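Local coordinates for deseasin MCP-01 (Pseudoalteromonas sp., PDB 3VV3), which probably hydrolyses peptide bonds in collagen as a serine protease of the subtilisin family, its catalytic domain binding calcium ions, at residues T39-D50 and N127-L138; K160-N171 and A192-A200. All blocks are in the same frame, centred on the assembly; numbering follows the deposited sequence.

Interaction 1 of 2, residues T39-D50 and N127-L138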
loop_
_atom_site.group_PDB
_atom_site.type_symbol
_atom_site.label_atom_id
_atom_site.label_comp_id
_atom_site.label_asym_id
_atom_site.label_seq_id
_atom_site.Cartn_x
_atom_site.Cartn_y
_atom_site.Cartn_z
ATOM N N THR A 39 29.975 -7.329 -0.495
ATOM C CA THR A 39 28.655 -7.772 -0.058
ATOM C C THR A 39 28.210 -7.014 1.193
ATOM O O THR A 39 27.207 -7.358 1.816
ATOM C CB THR A 39 28.584 -9.297 0.174
ATOM O OG1 THR A 39 29.692 -9.730 0.976
ATOM C CG2 THR A 39 28.609 -10.032 -1.161
ATOM N N GLY A 40 28.967 -5.980 1.553
ATOM C CA GLY A 40 28.548 -5.055 2.594
ATOM C C GLY A 40 29.226 -5.286 3.929
ATOM O O GLY A 40 29.897 -6.295 4.134
ATOM N N SER A 41 29.040 -4.348 4.850
ATOM C CA SER A 41 29.622 -4.486 6.177
ATOM C C SER A 41 28.629 -4.173 7.285
ATOM O O SER A 41 27.883 -3.196 7.192
ATOM C CB SER A 41 30.832 -3.570 6.318
ATOM O OG SER A 41 31.342 -3.643 7.638
ATOM N N ARG A 42 28.645 -4.985 8.343
ATOM C CA ARG A 42 27.863 -4.697 9.542
ATOM C C ARG A 42 28.260 -3.344 10.134
ATOM O O ARG A 42 27.516 -2.763 10.917
ATOM C CB ARG A 42 28.053 -5.795 10.598
ATOM C CG ARG A 42 27.230 -7.057 10.374
ATOM C CD ARG A 42 25.886 -6.968 11.078
ATOM N NE ARG A 42 26.005 -6.504 12.461
ATOM C CZ ARG A 42 24.981 -6.414 13.310
ATOM N NH1 ARG A 42 23.767 -6.773 12.919
ATOM N NH2 ARG A 42 25.167 -5.974 14.550
ATOM N N ASP A 43 29.441 -2.849 9.776
ATOM C CA ASP A 43 29.885 -1.553 10.282
ATOM C C ASP A 43 29.159 -0.371 9.647
ATOM O O ASP A 43 29.231 0.748 10.160
ATOM C CB ASP A 43 31.389 -1.381 10.105
ATOM C CG ASP A 43 32.175 -2.036 11.220
ATOM O OD1 ASP A 43 31.568 -2.395 12.254
ATOM O OD2 ASP A 43 33.397 -2.171 11.069
ATOM N N VAL A 44 28.468 -0.622 8.537
ATOM C CA VAL A 44 27.645 0.405 7.899
ATOM C C VAL A 44 26.234 0.332 8.468
ATOM O O VAL A 44 25.620 -0.727 8.466
ATOM C CB VAL A 44 27.595 0.208 6.364
ATOM C CG1 VAL A 44 26.637 1.214 5.718
ATOM C CG2 VAL A 44 28.982 0.347 5.763
ATOM N N VAL A 45 25.722 1.456 8.961
ATOM C CA VAL A 45 24.430 1.455 9.626
ATOM C C VAL A 45 23.412 2.210 8.783
ATOM O O VAL A 45 23.679 3.309 8.318
ATOM C CB VAL A 45 24.530 2.086 11.030
ATOM C CG1 VAL A 45 23.208 1.948 11.765
ATOM C CG2 VAL A 45 25.661 1.428 11.817
ATOM N N VAL A 46 22.253 1.596 8.572
ATOM C CA VAL A 46 21.180 2.234 7.822
ATOM C C VAL A 46 19.954 2.369 8.715
ATOM O O VAL A 46 19.544 1.410 9.362
ATOM C CB VAL A 46 20.788 1.405 6.581
ATOM C CG1 VAL A 46 19.656 2.091 5.824
ATOM C CG2 VAL A 46 21.985 1.216 5.661
ATOM N N GLY A 47 19.359 3.556 8.743
ATOM C CA GLY A 47 18.154 3.763 9.525
ATOM C C GLY A 47 16.911 3.602 8.672
ATOM O O GLY A 47 16.850 4.121 7.556
ATOM N N VAL A 48 15.926 2.871 9.192
ATOM C CA VAL A 48 14.649 2.705 8.494
ATOM C C VAL A 48 13.556 3.378 9.314
ATOM O O VAL A 48 13.277 2.971 10.442
ATOM C CB VAL A 48 14.305 1.215 8.268
ATOM C CG1 VAL A 48 12.895 1.066 7.686
ATOM C CG2 VAL A 48 15.347 0.560 7.375
ATOM N N ILE A 49 12.967 4.431 8.745
ATOM C CA ILE A 49 11.908 5.193 9.401
ATOM C C ILE A 49 10.572 4.781 8.782
ATOM O O ILE A 49 10.287 5.092 7.618
ATOM C CB ILE A 49 12.168 6.706 9.251
ATOM C CG1 ILE A 49 13.522 7.057 9.896
ATOM C CG2 ILE A 49 11.007 7.521 9.857
ATOM C CD1 ILE A 49 13.969 8.542 9.734
ATOM N N ASP A 50 9.770 4.044 9.542
ATOM C CA ASP A 50 8.657 3.323 8.940
ATOM C C ASP A 50 7.758 2.748 10.034
ATOM O O ASP A 50 7.599 3.359 11.099
ATOM C CB ASP A 50 9.235 2.216 8.048
ATOM C CG ASP A 50 8.342 1.867 6.859
ATOM O OD1 ASP A 50 7.204 1.397 7.064
ATOM O OD2 ASP A 50 8.801 2.023 5.709
ATOM N N ASN A 127 22.595 -5.471 0.436
ATOM C CA ASN A 127 23.691 -5.878 1.318
ATOM C C ASN A 127 23.430 -7.259 1.888
ATOM O O ASN A 127 22.319 -7.537 2.352
ATOM C CB ASN A 127 23.845 -4.900 2.492
ATOM C CG ASN A 127 24.097 -3.481 2.039
ATOM O OD1 ASN A 127 25.241 -3.057 1.896
ATOM N ND2 ASN A 127 23.024 -2.743 1.793
ATOM N N HIS A 128 24.443 -8.129 1.864
ATOM C CA HIS A 128 24.358 -9.396 2.589
ATOM C C HIS A 128 24.568 -9.140 4.068
ATOM O O HIS A 128 24.006 -9.829 4.917
ATOM C CB HIS A 128 25.447 -10.367 2.140
ATOM C CG HIS A 128 25.297 -10.834 0.733
ATOM N ND1 HIS A 128 25.835 -12.025 0.285
ATOM C CD2 HIS A 128 24.667 -10.280 -0.329
ATOM C CE1 HIS A 128 25.546 -12.176 -0.994
ATOM N NE2 HIS A 128 24.836 -11.136 -1.390
ATOM N N ASP A 129 25.414 -8.157 4.356
ATOM C CA ASP A 129 25.755 -7.778 5.723
ATOM C C ASP A 129 25.670 -6.263 5.865
ATOM O O ASP A 129 26.199 -5.527 5.038
ATOM C CB ASP A 129 27.172 -8.248 6.056
ATOM C CG ASP A 129 27.330 -9.751 5.919
ATOM O OD1 ASP A 129 26.813 -10.486 6.786
ATOM O OD2 ASP A 129 27.955 -10.191 4.938
ATOM N N VAL A 130 24.991 -5.813 6.914
ATOM C CA VAL A 130 24.777 -4.394 7.170
ATOM C C VAL A 130 24.117 -4.326 8.541
ATOM O O VAL A 130 23.701 -5.356 9.069
ATOM C CB VAL A 130 23.865 -3.761 6.078
ATOM C CG1 VAL A 130 22.438 -4.320 6.172
ATOM C CG2 VAL A 130 23.869 -2.231 6.156
ATOM N N SER A 131 24.034 -3.138 9.137
ATOM C CA SER A 131 23.311 -2.982 10.395
ATOM C C SER A 131 22.110 -2.080 10.169
ATOM O O SER A 131 22.256 -0.965 9.686
ATOM C CB SER A 131 24.206 -2.390 11.495
ATOM O OG SER A 131 25.236 -3.297 11.860
ATOM N N ILE A 132 20.931 -2.572 10.512
ATOM C CA ILE A 132 19.712 -1.812 10.303
ATOM C C ILE A 132 19.116 -1.393 11.637
ATOM O O ILE A 132 18.789 -2.243 12.465
ATOM C CB ILE A 132 18.683 -2.649 9.539
ATOM C CG1 ILE A 132 19.204 -2.950 8.134
ATOM C CG2 ILE A 132 17.343 -1.915 9.470
ATOM C CD1 ILE A 132 18.371 -3.968 7.377
ATOM N N VAL A 133 18.981 -0.085 11.837
ATOM C CA VAL A 133 18.313 0.450 13.026
ATOM C C VAL A 133 16.928 0.968 12.646
ATOM O O VAL A 133 16.766 1.663 11.642
ATOM C CB VAL A 133 19.139 1.579 13.712
ATOM C CG1 VAL A 133 19.628 2.606 12.702
ATOM C CG2 VAL A 133 18.325 2.247 14.828
ATOM N N GLY A 134 15.924 0.612 13.439
ATOM C CA GLY A 134 14.567 1.008 13.110
ATOM C C GLY A 134 14.054 2.136 13.969
ATOM O O GLY A 134 14.376 2.221 15.153
ATOM N N CYS A 135 13.274 3.025 13.362
ATOM C CA CYS A 135 12.432 3.929 14.132
ATOM C C CYS A 135 11.010 3.797 13.606
ATOM O O CYS A 135 10.731 4.071 12.433
ATOM C CB CYS A 135 12.906 5.382 14.052
ATOM S SG CYS A 135 11.932 6.498 15.110
ATOM N N LYS A 136 10.134 3.333 14.486
ATOM C CA LYS A 136 8.734 3.109 14.174
ATOM C C LYS A 136 7.947 4.369 14.492
ATOM O O LYS A 136 7.816 4.735 15.662
ATOM C CB LYS A 136 8.224 1.926 15.010
ATOM C CG LYS A 136 6.723 1.685 14.947
ATOM C CD LYS A 136 6.352 0.429 15.740
ATOM C CE LYS A 136 4.857 0.148 15.637
ATOM N NZ LYS A 136 4.447 -0.092 14.207
ATOM N N PHE A 137 7.445 5.056 13.462
ATOM C CA PHE A 137 6.565 6.207 13.685
ATOM C C PHE A 137 5.157 5.952 13.138
ATOM O O PHE A 137 4.261 6.769 13.332
ATOM C CB PHE A 137 7.149 7.520 13.116
ATOM C CG PHE A 137 6.909 7.718 11.637
ATOM C CD1 PHE A 137 7.620 6.981 10.698
ATOM C CD2 PHE A 137 5.977 8.646 11.190
ATOM C CE1 PHE A 137 7.405 7.163 9.329
ATOM C CE2 PHE A 137 5.760 8.839 9.822
ATOM C CZ PHE A 137 6.475 8.095 8.893
ATOM N N LEU A 138 4.976 4.814 12.469
ATOM C CA LEU A 138 3.671 4.408 11.967
ATOM C C LEU A 138 3.172 3.199 12.740
ATOM O O LEU A 138 3.881 2.205 12.866
ATOM C CB LEU A 138 3.754 4.062 10.478
ATOM C CG LEU A 138 4.120 5.257 9.603
ATOM C CD1 LEU A 138 4.461 4.809 8.190
ATOM C CD2 LEU A 138 2.990 6.289 9.604
HETATM O O HOH W 1 29.864 -8.858 3.517
HETATM O O HOH W 2 27.230 -2.232 3.626
#
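In the parallel sheet at the core of the subtilisin fold, strand 45-50 pairs in register with strand 131-136, Val45 lying beside Ser131 and Asp50 beside Lys136. Alternating backbone bonds join them, among them Cys135 N to Val48 O at 2.9 Å, with an N-H...O angle of 174°. On one face Val48 CG2 meets Ile132 CG2 at 3.8 Å; on the other, Val45 CG1 packs on Val133 CG1. At the strand ends Ile49 CG2 comes within 3.5 Å of Phe137 CD1, the two side chains at about a right angle.

Before the strands, Thr39 CG2 sits over the centre of the His128 ring, a CH-pi contact. Thr39 O accepts from both His128 N and Asp129 N. Ser131 turns OG back beside its own backbone N (chi1 -67°), where it donates in the carbonyl plane to a lone pair of Arg42 O at a short 2.5 Å. The same OG lies over one face of the Arg42 guanidinium, whose NH1 bonds Ala64 O.

Asp50 O takes Phe137 N at 2.9 Å and Leu138 N at 3.3 Å, while Asp50 OD1 bonds His105 ND1. The main-chain grip thus fixes the backbone of an aspartate probably belonging to the catalytic triad.

Interaction 2 of 2, residues K160-N171 and A192-A200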
loop_
_atom_site.group_PDB
_atom_site.type_symbol
_atom_site.label_atom_id
_atom_site.label_comp_id
_atom_site.label_asym_id
_atom_site.label_seq_id
_atom_site.Cartn_x
_atom_site.Cartn_y
_atom_site.Cartn_z
ATOM N N LYS A 160 24.226 9.230 14.875
ATOM C CA LYS A 160 25.337 9.589 14.004
ATOM C C LYS A 160 26.272 10.577 14.710
ATOM O O LYS A 160 27.492 10.405 14.696
ATOM C CB LYS A 160 24.808 10.165 12.681
ATOM C CG LYS A 160 25.871 10.826 11.785
ATOM C CD LYS A 160 26.944 9.831 11.373
ATOM C CE LYS A 160 27.930 10.431 10.379
ATOM N NZ LYS A 160 28.631 11.638 10.930
ATOM N N ASN A 161 25.707 11.614 15.320
ATOM C CA ASN A 161 26.528 12.594 16.030
ATOM C C ASN A 161 27.337 11.941 17.153
ATOM O O ASN A 161 28.451 12.372 17.449
ATOM C CB ASN A 161 25.669 13.728 16.601
ATOM C CG ASN A 161 25.119 14.652 15.531
ATOM O OD1 ASN A 161 25.550 14.633 14.372
ATOM N ND2 ASN A 161 24.153 15.482 15.924
ATOM N N ALA A 162 26.782 10.890 17.758
ATOM C CA ALA A 162 27.461 10.192 18.849
ATOM C C ALA A 162 28.533 9.226 18.350
ATOM O O ALA A 162 29.228 8.602 19.148
ATOM C CB ALA A 162 26.447 9.457 19.719
ATOM N N GLY A 163 28.658 9.091 17.033
ATOM C CA GLY A 163 29.711 8.268 16.466
ATOM C C GLY A 163 29.249 6.980 15.802
ATOM O O GLY A 163 30.074 6.208 15.325
ATOM N N VAL A 164 27.944 6.732 15.778
ATOM C CA VAL A 164 27.417 5.574 15.052
ATOM C C VAL A 164 27.597 5.817 13.556
ATOM O O VAL A 164 27.332 6.910 13.077
ATOM C CB VAL A 164 25.925 5.328 15.370
ATOM C CG1 VAL A 164 25.388 4.178 14.513
ATOM C CG2 VAL A 164 25.735 5.031 16.861
ATOM N N ASN A 165 28.065 4.808 12.823
ATOM C CA ASN A 165 28.384 4.994 11.406
ATOM C C ASN A 165 27.131 4.957 10.529
ATOM O O ASN A 165 27.015 4.142 9.614
ATOM C CB ASN A 165 29.399 3.952 10.940
ATOM C CG ASN A 165 29.937 4.237 9.556
ATOM O OD1 ASN A 165 30.046 5.394 9.140
ATOM N ND2 ASN A 165 30.272 3.176 8.827
ATOM N N LEU A 166 26.207 5.864 10.817
ATOM C CA LEU A 166 24.901 5.891 10.172
ATOM C C LEU A 166 24.823 7.079 9.217
ATOM O O LEU A 166 24.744 8.229 9.655
ATOM C CB LEU A 166 23.833 6.009 11.264
ATOM C CG LEU A 166 22.352 5.884 10.908
ATOM C CD1 LEU A 166 21.569 5.787 12.208
ATOM C CD2 LEU A 166 21.868 7.083 10.096
ATOM N N ARG A 167 24.852 6.805 7.911
ATOM C CA ARG A 167 24.859 7.865 6.909
ATOM C C ARG A 167 23.775 7.715 5.852
ATOM O O ARG A 167 23.779 8.438 4.856
ATOM C CB ARG A 167 26.234 7.959 6.230
ATOM C CG ARG A 167 27.342 8.380 7.201
ATOM C CD ARG A 167 28.599 8.762 6.445
ATOM N NE ARG A 167 28.308 9.790 5.454
ATOM C CZ ARG A 167 29.090 10.076 4.419
ATOM N NH1 ARG A 167 30.230 9.416 4.235
ATOM N NH2 ARG A 167 28.723 11.018 3.563
ATOM N N VAL A 168 22.849 6.782 6.073
ATOM C CA VAL A 168 21.757 6.552 5.122
ATOM C C VAL A 168 20.449 6.351 5.863
ATOM O O VAL A 168 20.377 5.553 6.801
ATOM C CB VAL A 168 22.001 5.305 4.238
ATOM C CG1 VAL A 168 20.819 5.115 3.269
ATOM C CG2 VAL A 168 23.321 5.416 3.469
ATOM N N LEU A 169 19.421 7.093 5.455
ATOM C CA LEU A 169 18.074 6.904 5.980
ATOM C C LEU A 169 17.138 6.496 4.860
ATOM O O LEU A 169 17.138 7.097 3.777
ATOM C CB LEU A 169 17.544 8.188 6.622
ATOM C CG LEU A 169 18.291 8.634 7.868
ATOM C CD1 LEU A 169 17.733 9.977 8.334
ATOM C CD2 LEU A 169 18.160 7.559 8.947
ATOM N N ASN A 170 16.341 5.469 5.130
ATOM C CA ASN A 170 15.319 5.027 4.198
ATOM C C ASN A 170 13.957 5.567 4.611
ATOM O O ASN A 170 13.483 5.309 5.727
ATOM C CB ASN A 170 15.279 3.504 4.151
ATOM C CG ASN A 170 14.299 2.992 3.127
ATOM O OD1 ASN A 170 13.099 2.871 3.392
ATOM N ND2 ASN A 170 14.796 2.712 1.944
ATOM N N ASN A 171 13.328 6.320 3.712
ATOM C CA ASN A 171 12.036 6.931 3.994
ATOM C C ASN A 171 10.988 6.540 2.968
ATOM O O ASN A 171 10.706 7.298 2.032
ATOM C CB ASN A 171 12.186 8.450 4.073
ATOM C CG ASN A 171 13.212 8.864 5.106
ATOM O OD1 ASN A 171 14.396 9.048 4.793
ATOM N ND2 ASN A 171 12.776 8.971 6.348
ATOM N N ALA A 192 24.964 16.374 9.504
ATOM C CA ALA A 192 25.518 15.146 10.084
ATOM C C ALA A 192 26.023 14.145 9.038
ATOM O O ALA A 192 26.429 13.030 9.381
ATOM C CB ALA A 192 24.487 14.479 10.998
ATOM N N ASP A 193 25.985 14.543 7.769
ATOM C CA ASP A 193 26.454 13.725 6.640
ATOM C C ASP A 193 25.579 12.508 6.366
ATOM O O ASP A 193 26.079 11.422 6.061
ATOM C CB ASP A 193 27.921 13.309 6.821
ATOM C CG ASP A 193 28.850 14.507 6.999
ATOM O OD1 ASP A 193 28.720 15.488 6.240
ATOM O OD2 ASP A 193 29.713 14.460 7.903
ATOM N N ILE A 194 24.268 12.711 6.446
ATOM C CA ILE A 194 23.310 11.632 6.232
ATOM C C ILE A 194 22.548 11.845 4.925
ATOM O O ILE A 194 22.103 12.952 4.629
ATOM C CB ILE A 194 22.319 11.548 7.408
ATOM C CG1 ILE A 194 23.086 11.249 8.701
ATOM C CG2 ILE A 194 21.242 10.478 7.150
ATOM C CD1 ILE A 194 22.217 11.282 9.959
ATOM N N LEU A 195 22.421 10.772 4.152
ATOM C CA LEU A 195 21.672 10.792 2.904
ATOM C C LEU A 195 20.240 10.380 3.205
ATOM O O LEU A 195 20.012 9.350 3.832
ATOM C CB LEU A 195 22.293 9.796 1.925
ATOM C CG LEU A 195 21.636 9.635 0.555
ATOM C CD1 LEU A 195 21.960 10.841 -0.313
ATOM C CD2 LEU A 195 22.135 8.350 -0.099
ATOM N N PHE A 196 19.279 11.184 2.746
ATOM C CA PHE A 196 17.865 11.003 3.075
ATOM C C PHE A 196 17.174 10.496 1.821
ATOM O O PHE A 196 16.829 11.287 0.944
ATOM C CB PHE A 196 17.260 12.357 3.503
ATOM C CG PHE A 196 15.848 12.274 4.061
ATOM C CD1 PHE A 196 14.752 12.205 3.213
ATOM C CD2 PHE A 196 15.629 12.299 5.435
ATOM C CE1 PHE A 196 13.457 12.145 3.726
ATOM C CE2 PHE A 196 14.340 12.233 5.956
ATOM C CZ PHE A 196 13.257 12.156 5.102
ATOM N N VAL A 197 16.990 9.181 1.726
ATOM C CA VAL A 197 16.379 8.587 0.539
ATOM C C VAL A 197 14.865 8.554 0.717
ATOM O O VAL A 197 14.379 8.152 1.769
ATOM C CB VAL A 197 16.901 7.165 0.302
ATOM C CG1 VAL A 197 16.493 6.674 -1.081
ATOM C CG2 VAL A 197 18.421 7.137 0.457
ATOM N N ALA A 198 14.120 8.982 -0.300
ATOM C CA ALA A 198 12.675 9.160 -0.148
ATOM C C ALA A 198 11.913 8.690 -1.381
ATOM O O ALA A 198 12.387 8.849 -2.499
ATOM C CB ALA A 198 12.349 10.629 0.136
ATOM N N ALA A 199 10.728 8.130 -1.160
ATOM C CA ALA A 199 9.914 7.561 -2.228
ATOM C C ALA A 199 9.145 8.654 -2.956
ATOM O O ALA A 199 8.624 9.574 -2.323
ATOM C CB ALA A 199 8.939 6.563 -1.643
ATOM N N ALA A 200 9.043 8.543 -4.280
ATOM C CA ALA A 200 8.394 9.596 -5.057
ATOM C C ALA A 200 6.862 9.569 -4.961
ATOM O O ALA A 200 6.210 10.578 -5.225
ATOM C CB ALA A 200 8.842 9.550 -6.522
HETATM O O HOH W 3 30.858 12.335 9.283
HETATM O O HOH W 4 25.677 10.357 3.158
#
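Leu169 and Ile194 form the apolar centre: CG of Leu169 rests 3.6 Å from CG2 of Ile194, a branch that points anti to the backbone N while CG1 runs off beside it (chi1 -61°). That division lets one isoleucine serve Leu169 with one branch and Lys160 and Leu166 with the other, since Ile194 CD1 reaches Lys160 CB at 3.9 Å and also approaches Leu166 CD2. Further along the same face, Phe196 stacks on the side-chain amide of Asn171, the two planes only 12° apart. Met156 and Ile153 of helix 146-161 cover this face, touching Leu169 and Phe196 respectively. On the reverse face Val168 CG1 and Val197 CG2 make a looser contact, and Leu195 packs against helix 292-301.

Strands 166-171 and 195-199 are the two ends of a beta-alpha-beta crossover through helix 180-191, a building unit of the subtilisin-type parallel sheet. Their backbones are laced by bonds such as Leu169 N to Leu195 O and Val197 N to Leu169 O. The first rung, Leu195 N to Arg167 O, is straight at hydrogen but approaches from well above the carbonyl plane.

At the polar edge the chain leaving helix 180-191 turns through a Schellman motif at Asp193. Here Arg167 bends at chi3 (55°) and offers NE to Asp193 O at 2.8 Å, a nearly linear bond lying in both the carbonyl plane and the guanidinium plane. Arg167 NH1 bonds Leu290 O. The neighbouring carbonyl, Ala192 O, receives a weak bond from Lys160 NZ at 3.0 Å. Although Lys160 NZ and Asp193 OD2 are 4.3 Å apart, too far for a salt bridge, one water spans them, accepting from the ammonium and donating to the carboxylate; a second water donates to both Arg167 O and Asp193 O.

How the interactions relate
Interactions 1 and 2 are consecutive portions of one parallel sheet, their centres about 10 Å apart, and meet where strand 45-50 lies beside strand 166-171. Gly47 O and Asn170 N, 2.8 Å apart, form a probable hydrogen bond across this seam, and Ile49 packs against the side chain of Asn171. Before the two strands begin, a second probable bond joins Asp43 O to Asn165 ND2. Helix 146-161 links the pairs along the chain, and the disulfide Cys135-Cys152 ties it to strand 131-136. Interaction 1 carries Asp50 of the probable Ser270-His105-Asp50 triad; Ala199 of interaction 2 lies near that site without touching it and packs on Thr273 of helix 269-284.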